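PDB 4G3H: arginase (RocF) from Helicobacter pylori, which probably hydrolyses L-arginine to L-ornithine and urea at a site holding two manganese ions. Local coordinates for residues L113-A119 / V180-S186; M212-V216 / Q261-L266. All coordinates share one frame; numbering follows the deposited sequence.

Contact 1 (L113-A119 / V180-S186); sequences LYLDAHA and VYFGVRS. With MN (manganese (II) ion), chain F; MN (manganese (II) ion), chain E.
Tyr114 and Tyr181 lie side by side and point the same way, their ring planes at 80°, with CD2 of Tyr114 3.5 Å from CE1 of Tyr181 at that ring's edge. Tyr114 OH hydrogen-bonds to Asp120 OD2, a manganese ligand, whereas Tyr181 OH meets Ala119 O in a hydrogen bond modelled so short that its length is doubtful. On the other face of the sheet the Phe182 ring is crossed aslant by Leu113, whose CD2 lies 3.7 Å from CE2 at the ring edge, and by Leu115. Between these faces strands 110-115 and 179-182 run parallel, neighbours in the eight-stranded parallel sheet of the arginase fold, paired through Tyr114 N to Val180 O, Phe182 N to Tyr114 O and Asp116 N to Phe182 O. Beyond the C-terminal strand ends sits the dimanganese centre. With CG anti to the backbone N (chi1 -162°), Asp116 bridges both ions, OD1 binding one at 2.2 Å and OD2 the other at 2.1 Å. OD1 also receives His118 N from above the carboxylate plane, an Asx turn, and His118 ND1 binds the same ion as OD1; Asp234, Asp236 and Asp120 complete the protein ligands. Two amides grip Ala117 O: Ser186 N nearly in line with the C=O, and Arg185 N from above the carbonyl plane at 2.7 Å. Ala117 CB lies over one face of the Arg185 guanidinium, 3.6 Å from CZ; NH1 hydrogen-bonds to Glu250 O and NH2 to Gly183 O. Glu250 OE2 is hydrogen-bonded to both His118 NE2 and Ser186 OG, while a water connects Ala119 N with Ser186 O.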
ATOM      1  N   LEU A 113      -1.673   7.547   3.889  1.00 16.78           N
ATOM      2  CA  LEU A 113      -3.047   7.138   4.167  1.00 17.03           C
ATOM      3  C   LEU A 113      -2.943   5.636   4.005  1.00 17.11           C
ATOM      4  O   LEU A 113      -2.685   5.144   2.904  1.00 13.17           O
ATOM      5  CB  LEU A 113      -4.018   7.732   3.141  1.00 16.13           C
ATOM      6  CG  LEU A 113      -4.133   9.262   3.167  1.00 17.99           C
ATOM      7  CD1 LEU A 113      -4.970   9.752   1.995  1.00 16.76           C
ATOM      8  CD2 LEU A 113      -4.742   9.709   4.497  1.00 15.81           C
ATOM      9  N   TYR A 114      -3.118   4.916   5.111  1.00 16.40           N
ATOM     10  CA  TYR A 114      -2.982   3.462   5.116  1.00 17.22           C
ATOM     11  C   TYR A 114      -4.300   2.776   5.472  1.00 17.19           C
ATOM     12  O   TYR A 114      -4.689   2.746   6.639  1.00 16.89           O
ATOM     13  CB  TYR A 114      -1.903   3.078   6.144  1.00 15.62           C
ATOM     14  CG  TYR A 114      -1.162   1.788   5.870  1.00 16.47           C
ATOM     15  CD1 TYR A 114      -0.122   1.747   4.942  1.00 15.27           C
ATOM     16  CD2 TYR A 114      -1.474   0.620   6.560  1.00 16.44           C
ATOM     17  CE1 TYR A 114       0.593   0.585   4.709  1.00 18.15           C
ATOM     18  CE2 TYR A 114      -0.759  -0.565   6.332  1.00 19.70           C
ATOM     19  CZ  TYR A 114       0.278  -0.569   5.404  1.00 18.60           C
ATOM     20  OH  TYR A 114       1.013  -1.710   5.177  1.00 17.49           O
ATOM     21  N   LEU A 115      -4.981   2.226   4.471  1.00 20.74           N
ATOM     22  CA  LEU A 115      -6.255   1.542   4.685  1.00 19.96           C
ATOM     23  C   LEU A 115      -5.945   0.065   4.789  1.00 21.25           C
ATOM     24  O   LEU A 115      -5.527  -0.557   3.810  1.00 19.32           O
ATOM     25  CB  LEU A 115      -7.208   1.820   3.520  1.00 13.55           C
ATOM     26  CG  LEU A 115      -7.732   3.260   3.460  1.00 12.59           C
ATOM     27  CD1 LEU A 115      -6.584   4.214   3.145  1.00 11.74           C
ATOM     28  CD2 LEU A 115      -8.828   3.361   2.390  1.00 13.73           C
ATOM     29  N   ASP A 116      -6.176  -0.506   5.969  1.00 22.12           N
ATOM     30  CA  ASP A 116      -5.793  -1.893   6.194  1.00 22.21           C
ATOM     31  C   ASP A 116      -6.427  -2.433   7.476  1.00 23.74           C
ATOM     32  O   ASP A 116      -6.760  -1.671   8.386  1.00 23.01           O
ATOM     33  CB  ASP A 116      -4.266  -1.909   6.337  1.00 17.39           C
ATOM     34  CG  ASP A 116      -3.652  -3.274   6.152  1.00 17.79           C
ATOM     35  OD1 ASP A 116      -4.174  -4.279   6.669  1.00 22.18           O
ATOM     36  OD2 ASP A 116      -2.602  -3.329   5.496  1.00 18.26           O
ATOM     37  N   ALA A 117      -6.593  -3.748   7.544  1.00 21.25           N
ATOM     38  CA  ALA A 117      -7.141  -4.368   8.739  1.00 22.88           C
ATOM     39  C   ALA A 117      -5.984  -4.504   9.729  1.00 23.77           C
ATOM     40  O   ALA A 117      -6.205  -4.685  10.927  1.00 24.48           O
ATOM     41  CB  ALA A 117      -7.712  -5.747   8.410  1.00 23.89           C
ATOM     42  N   HIS A 118      -4.756  -4.403   9.212  1.00 20.68           N
ATOM     43  CA  HIS A 118      -3.544  -4.538  10.026  1.00 21.35           C
ATOM     44  C   HIS A 118      -2.668  -3.285  10.064  1.00 19.44           C
ATOM     45  O   HIS A 118      -2.735  -2.439   9.177  1.00 17.74           O
ATOM     46  CB  HIS A 118      -2.691  -5.707   9.511  1.00 25.15           C
ATOM     47  CG  HIS A 118      -3.476  -6.948   9.221  1.00 26.00           C
ATOM     48  ND1 HIS A 118      -4.003  -7.219   7.978  1.00 25.79           N
ATOM     49  CD2 HIS A 118      -3.861  -7.969  10.023  1.00 27.12           C
ATOM     50  CE1 HIS A 118      -4.680  -8.352   8.025  1.00 25.04           C
ATOM     51  NE2 HIS A 118      -4.610  -8.827   9.255  1.00 28.31           N
ATOM     52  N   ALA A 119      -1.830  -3.191  11.092  1.00 20.18           N
ATOM     53  CA  ALA A 119      -0.921  -2.063  11.256  1.00 20.96           C
ATOM     54  C   ALA A 119       0.377  -2.297  10.477  1.00 21.56           C
ATOM     55  O   ALA A 119       1.078  -1.351  10.117  1.00 21.29           O
ATOM     56  CB  ALA A 119      -0.612  -1.855  12.742  1.00 22.52           C
ATOM     57  N   VAL A 180      -1.617   7.778   8.787  1.00 23.36           N
ATOM     58  CA  VAL A 180      -2.992   7.664   9.249  1.00 22.42           C
ATOM     59  C   VAL A 180      -3.586   6.300   8.921  1.00 21.64           C
ATOM     60  O   VAL A 180      -3.754   5.938   7.753  1.00 22.33           O
ATOM     61  CB  VAL A 180      -3.877   8.772   8.632  1.00 26.08           C
ATOM     62  CG1 VAL A 180      -5.274   8.729   9.246  1.00 25.73           C
ATOM     63  CG2 VAL A 180      -3.235  10.139   8.856  1.00 25.28           C
ATOM     64  N   TYR A 181      -3.900   5.546   9.967  1.00 19.86           N
ATOM     65  CA  TYR A 181      -4.471   4.213   9.816  1.00 20.55           C
ATOM     66  C   TYR A 181      -5.990   4.253   9.708  1.00 20.14           C
ATOM     67  O   TYR A 181      -6.651   4.979  10.444  1.00 21.48           O
ATOM     68  CB  TYR A 181      -4.099   3.341  11.015  1.00 21.06           C
ATOM     69  CG  TYR A 181      -2.703   2.766  11.004  1.00 21.62           C
ATOM     70  CD1 TYR A 181      -2.257   1.976   9.938  1.00 18.53           C
ATOM     71  CD2 TYR A 181      -1.858   2.927  12.109  1.00 20.07           C
ATOM     72  CE1 TYR A 181      -1.009   1.349   9.977  1.00 19.54           C
ATOM     73  CE2 TYR A 181      -0.618   2.310  12.161  1.00 20.74           C
ATOM     74  CZ  TYR A 181      -0.196   1.517  11.095  1.00 23.33           C
ATOM     75  OH  TYR A 181       1.017   0.862  11.174  1.00 20.79           O
ATOM     76  N   PHE A 182      -6.538   3.450   8.803  1.00 20.29           N
ATOM     77  CA  PHE A 182      -7.983   3.374   8.614  1.00 21.22           C
ATOM     78  C   PHE A 182      -8.428   1.917   8.666  1.00 20.38           C
ATOM     79  O   PHE A 182      -7.951   1.096   7.882  1.00 20.02           O
ATOM     80  CB  PHE A 182      -8.380   3.963   7.254  1.00 23.36           C
ATOM     81  CG  PHE A 182      -8.101   5.438   7.119  1.00 23.55           C
ATOM     82  CD1 PHE A 182      -9.044   6.379   7.532  1.00 22.37           C
ATOM     83  CD2 PHE A 182      -6.895   5.886   6.580  1.00 21.70           C
ATOM     84  CE1 PHE A 182      -8.792   7.746   7.406  1.00 21.10           C
ATOM     85  CE2 PHE A 182      -6.634   7.250   6.452  1.00 22.79           C
ATOM     86  CZ  PHE A 182      -7.586   8.182   6.866  1.00 22.61           C
ATOM     87  N   GLY A 183      -9.330   1.603   9.593  1.00 21.85           N
ATOM     88  CA  GLY A 183      -9.852   0.250   9.716  1.00 19.69           C
ATOM     89  C   GLY A 183      -8.986  -0.798  10.397  1.00 20.62           C
ATOM     90  O   GLY A 183      -9.340  -1.980  10.409  1.00 21.45           O
ATOM     91  N   VAL A 184      -7.860  -0.386  10.971  1.00 20.11           N
ATOM     92  CA  VAL A 184      -6.965  -1.329  11.645  1.00 21.61           C
ATOM     93  C   VAL A 184      -7.684  -2.020  12.804  1.00 23.48           C
ATOM     94  O   VAL A 184      -8.254  -1.362  13.673  1.00 21.44           O
ATOM     95  CB  VAL A 184      -5.703  -0.613  12.173  1.00 26.56           C
ATOM     96  CG1 VAL A 184      -4.838  -1.581  12.961  1.00 26.86           C
ATOM     97  CG2 VAL A 184      -4.918  -0.030  11.007  1.00 24.98           C
ATOM     98  N   ARG A 185      -7.647  -3.349  12.821  1.00 27.03           N
ATOM     99  CA  ARG A 185      -8.337  -4.092  13.864  1.00 27.86           C
ATOM    100  C   ARG A 185      -7.676  -5.402  14.268  1.00 28.99           C
ATOM    101  O   ARG A 185      -8.180  -6.103  15.140  1.00 31.02           O
ATOM    102  CB  ARG A 185      -9.770  -4.372  13.413  1.00 24.40           C
ATOM    103  CG  ARG A 185      -9.858  -4.969  12.013  1.00 22.79           C
ATOM    104  CD  ARG A 185     -11.296  -5.197  11.622  1.00 19.69           C
ATOM    105  NE  ARG A 185     -11.449  -5.945  10.378  1.00 20.42           N
ATOM    106  CZ  ARG A 185     -11.263  -5.450   9.156  1.00 21.27           C
ATOM    107  NH1 ARG A 185     -11.443  -6.234   8.104  1.00 20.51           N
ATOM    108  NH2 ARG A 185     -10.902  -4.183   8.980  1.00 19.63           N
ATOM    109  N   SER A 186      -6.561  -5.740  13.636  1.00 23.57           N
ATOM    110  CA  SER A 186      -5.864  -6.979  13.954  1.00 25.18           C
ATOM    111  C   SER A 186      -4.390  -6.657  14.119  1.00 25.97           C
ATOM    112  O   SER A 186      -3.682  -6.451  13.136  1.00 25.84           O
ATOM    113  CB  SER A 186      -6.072  -7.998  12.830  1.00 32.71           C
ATOM    114  OG  SER A 186      -5.447  -9.231  13.127  1.00 35.57           O
TER
HETATM  115 MN    MN F 501      -3.731  -6.317   5.847  1.00 28.33          MN
HETATM  116 MN    MN E 500      -1.360  -4.874   4.922  1.00 32.17          MN
HETATM  117  O   HOH W   1      -1.027  -5.674  12.346  1.00 27.04           O

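Contact 2 (M212-V216 / Q261-L266); sequences MQEVV and QLLGLL
Met212 sets CG anti to its own amide nitrogen (chi1 -162°) and continues extended through chi2, which carries SD across to the helix of Gln261 and Leu262; the chain then bends at chi3 (-71°), and CE settles beside CB of Gln261. Helices 212-223 and 256-269 pack here on the same face of the central parallel sheet of the arginase fold, their short segments 10.6 Å apart at the axes and inclined at 39°. No direct hydrogen bond links the two segments, and the join is one of apolar packing. The sulfur rests against the backbone of the second helix, 3.4 Å from Leu262 N, and the methionine side chain crosses that of Gln261 at about a right angle. Further back along the same methionine, CG meets Leu262 CD1 at 3.9 Å, while Leu265 CD2 packs against both CG and SD. One turn on, Val216 takes over from Met212: its CG2 reaches Leu265 CB at 4.1 Å, the two side chains again meeting nearly at right angles, and lies 4.3 Å from Leu266 CD2. Leu265 is thus shared, its CB facing the valine and its CD2 the methionine. Towards the sheet, Phe182 of strand 179-182 packs against Val215, Leu262 and Leu266, so that one aromatic ring touches both helices. The outer margin is polar and exposed. There the Gln213 chain, whose CB points away from the opposite helix, bends back at chi2, and its amide NE2 comes to 3.6 Å from Leu265 CD2. A water lies between this NE2 and Gln261 OE1, weakly bonded to each, at 3.5 Å from either atom.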
ATOM      1  N   MET A 212     -17.874   9.358   9.100  1.00 25.97           N
ATOM      2  CA  MET A 212     -16.815   9.398   8.111  1.00 26.46           C
ATOM      3  C   MET A 212     -16.331  10.830   7.911  1.00 25.02           C
ATOM      4  O   MET A 212     -15.153  11.064   7.676  1.00 23.68           O
ATOM      5  CB  MET A 212     -17.341   8.841   6.791  1.00 28.97           C
ATOM      6  CG  MET A 212     -16.276   8.417   5.820  1.00 30.18           C
ATOM      7  SD  MET A 212     -17.040   7.644   4.396  1.00 32.51           S
ATOM      8  CE  MET A 212     -17.623   6.097   5.117  1.00 26.81           C
ATOM      9  N   GLN A 213     -17.249  11.787   7.998  1.00 28.81           N
ATOM     10  CA  GLN A 213     -16.897  13.197   7.819  1.00 29.78           C
ATOM     11  C   GLN A 213     -15.885  13.667   8.869  1.00 29.06           C
ATOM     12  O   GLN A 213     -14.926  14.366   8.553  1.00 28.30           O
ATOM     13  CB  GLN A 213     -18.157  14.076   7.887  1.00 33.13           C
ATOM     14  CG  GLN A 213     -19.061  14.017   6.651  1.00 36.52           C
ATOM     15  CD  GLN A 213     -19.577  12.616   6.356  1.00 40.89           C
ATOM     16  OE1 GLN A 213     -20.256  12.002   7.181  1.00 43.81           O
ATOM     17  NE2 GLN A 213     -19.255  12.105   5.172  1.00 41.90           N
ATOM     18  N   GLU A 214     -16.097  13.284  10.122  1.00 27.01           N
ATOM     19  CA  GLU A 214     -15.185  13.695  11.173  1.00 28.15           C
ATOM     20  C   GLU A 214     -13.838  13.012  10.972  1.00 25.84           C
ATOM     21  O   GLU A 214     -12.792  13.626  11.154  1.00 26.71           O
ATOM     22  CB  GLU A 214     -15.751  13.344  12.546  1.00 39.76           C
ATOM     23  CG  GLU A 214     -14.950  13.939  13.685  1.00 46.67           C
ATOM     24  CD  GLU A 214     -15.522  13.595  15.040  1.00 50.50           C
ATOM     25  OE1 GLU A 214     -15.543  12.396  15.394  1.00 54.28           O
ATOM     26  OE2 GLU A 214     -15.957  14.523  15.750  1.00 53.42           O
ATOM     27  N   VAL A 215     -13.869  11.741  10.590  1.00 20.95           N
ATOM     28  CA  VAL A 215     -12.637  10.998  10.348  1.00 21.03           C
ATOM     29  C   VAL A 215     -11.794  11.738   9.315  1.00 19.79           C
ATOM     30  O   VAL A 215     -10.612  11.969   9.527  1.00 18.72           O
ATOM     31  CB  VAL A 215     -12.928   9.557   9.838  1.00 26.57           C
ATOM     32  CG1 VAL A 215     -11.639   8.907   9.355  1.00 27.60           C
ATOM     33  CG2 VAL A 215     -13.544   8.719  10.955  1.00 25.36           C
ATOM     34  N   VAL A 216     -12.404  12.131   8.204  1.00 24.33           N
ATOM     35  CA  VAL A 216     -11.668  12.843   7.166  1.00 26.86           C
ATOM     36  C   VAL A 216     -11.145  14.197   7.652  1.00 28.59           C
ATOM     37  O   VAL A 216     -10.014  14.589   7.345  1.00 29.03           O
ATOM     38  CB  VAL A 216     -12.545  13.052   5.911  1.00 31.47           C
ATOM     39  CG1 VAL A 216     -11.795  13.877   4.871  1.00 33.53           C
ATOM     40  CG2 VAL A 216     -12.927  11.701   5.331  1.00 33.20           C
ATOM     41  N   GLN A 261     -17.183   4.892  -0.162  1.00 21.56           N
ATOM     42  CA  GLN A 261     -17.481   6.218   0.357  1.00 23.30           C
ATOM     43  C   GLN A 261     -16.238   6.849   0.973  1.00 22.36           C
ATOM     44  O   GLN A 261     -15.926   8.009   0.698  1.00 21.32           O
ATOM     45  CB  GLN A 261     -18.592   6.143   1.406  1.00 32.86           C
ATOM     46  CG  GLN A 261     -19.980   6.100   0.805  1.00 37.08           C
ATOM     47  CD  GLN A 261     -20.993   5.480   1.738  1.00 40.98           C
ATOM     48  OE1 GLN A 261     -21.063   5.834   2.923  1.00 44.49           O
ATOM     49  NE2 GLN A 261     -21.793   4.553   1.214  1.00 33.91           N
ATOM     50  N   LEU A 262     -15.533   6.089   1.807  1.00 18.45           N
ATOM     51  CA  LEU A 262     -14.326   6.611   2.439  1.00 19.06           C
ATOM     52  C   LEU A 262     -13.296   6.963   1.372  1.00 19.18           C
ATOM     53  O   LEU A 262     -12.689   8.028   1.419  1.00 18.58           O
ATOM     54  CB  LEU A 262     -13.723   5.594   3.412  1.00 16.34           C
ATOM     55  CG  LEU A 262     -12.413   6.039   4.077  1.00 15.94           C
ATOM     56  CD1 LEU A 262     -12.690   7.216   5.028  1.00 12.03           C
ATOM     57  CD2 LEU A 262     -11.791   4.877   4.844  1.00 12.88           C
ATOM     58  N   LEU A 263     -13.099   6.066   0.411  1.00 21.43           N
ATOM     59  CA  LEU A 263     -12.138   6.307  -0.657  1.00 22.85           C
ATOM     60  C   LEU A 263     -12.441   7.569  -1.457  1.00 21.53           C
ATOM     61  O   LEU A 263     -11.551   8.375  -1.716  1.00 23.28           O
ATOM     62  CB  LEU A 263     -12.096   5.112  -1.610  1.00 31.16           C
ATOM     63  CG  LEU A 263     -10.955   4.118  -1.409  1.00 33.60           C
ATOM     64  CD1 LEU A 263     -11.053   3.033  -2.477  1.00 32.92           C
ATOM     65  CD2 LEU A 263      -9.611   4.847  -1.497  1.00 31.46           C
ATOM     66  N   GLY A 264     -13.700   7.730  -1.853  1.00 25.00           N
ATOM     67  CA  GLY A 264     -14.086   8.898  -2.627  1.00 25.11           C
ATOM     68  C   GLY A 264     -13.799  10.210  -1.919  1.00 25.90           C
ATOM     69  O   GLY A 264     -13.313  11.166  -2.533  1.00 25.24           O
ATOM     70  N   LEU A 265     -14.102  10.251  -0.624  1.00 24.32           N
ATOM     71  CA  LEU A 265     -13.881  11.440   0.195  1.00 24.92           C
ATOM     72  C   LEU A 265     -12.393  11.735   0.373  1.00 24.97           C
ATOM     73  O   LEU A 265     -11.960  12.885   0.273  1.00 22.43           O
ATOM     74  CB  LEU A 265     -14.538  11.250   1.563  1.00 35.98           C
ATOM     75  CG  LEU A 265     -15.914  11.884   1.781  1.00 41.18           C
ATOM     76  CD1 LEU A 265     -16.783  11.748   0.547  1.00 42.02           C
ATOM     77  CD2 LEU A 265     -16.564  11.226   2.991  1.00 43.43           C
ATOM     78  N   LEU A 266     -11.608  10.696   0.642  1.00 21.23           N
ATOM     79  CA  LEU A 266     -10.178  10.885   0.823  1.00 22.14           C
ATOM     80  C   LEU A 266      -9.526  11.360  -0.474  1.00 22.52           C
ATOM     81  O   LEU A 266      -8.657  12.236  -0.454  1.00 20.48           O
ATOM     82  CB  LEU A 266      -9.512   9.581   1.280  1.00 20.77           C
ATOM     83  CG  LEU A 266      -9.736   9.081   2.711  1.00 18.72           C
ATOM     84  CD1 LEU A 266      -8.938   7.811   2.898  1.00 16.95           C
ATOM     85  CD2 LEU A 266      -9.297  10.121   3.729  1.00 17.03           C
TER
HETATM   86  O   HOH W   2     -20.441   9.170   3.771  1.00 43.97           O

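From the N terminus the chain passes through strands 2-8, 44-50 and 84-87 before it reaches strand 110-115 and the metal-binding turn after it; contact 1 closes when strand 179-182 returns beside that strand, enclosing 60 residues. Only then does contact 2 open, at helix 212-223, and it closes at helix 256-269 after a further 44 residues that include strand 228-234. The two loops are therefore in series, neither nested nor crossed. In space they meet, their centres about 14 Å apart, through the Phe182 side of the sheet, where Leu115 also touches Leu262. Contact 1 thus joins adjacent strands, and contact 2 joins the helices lying against one face of them.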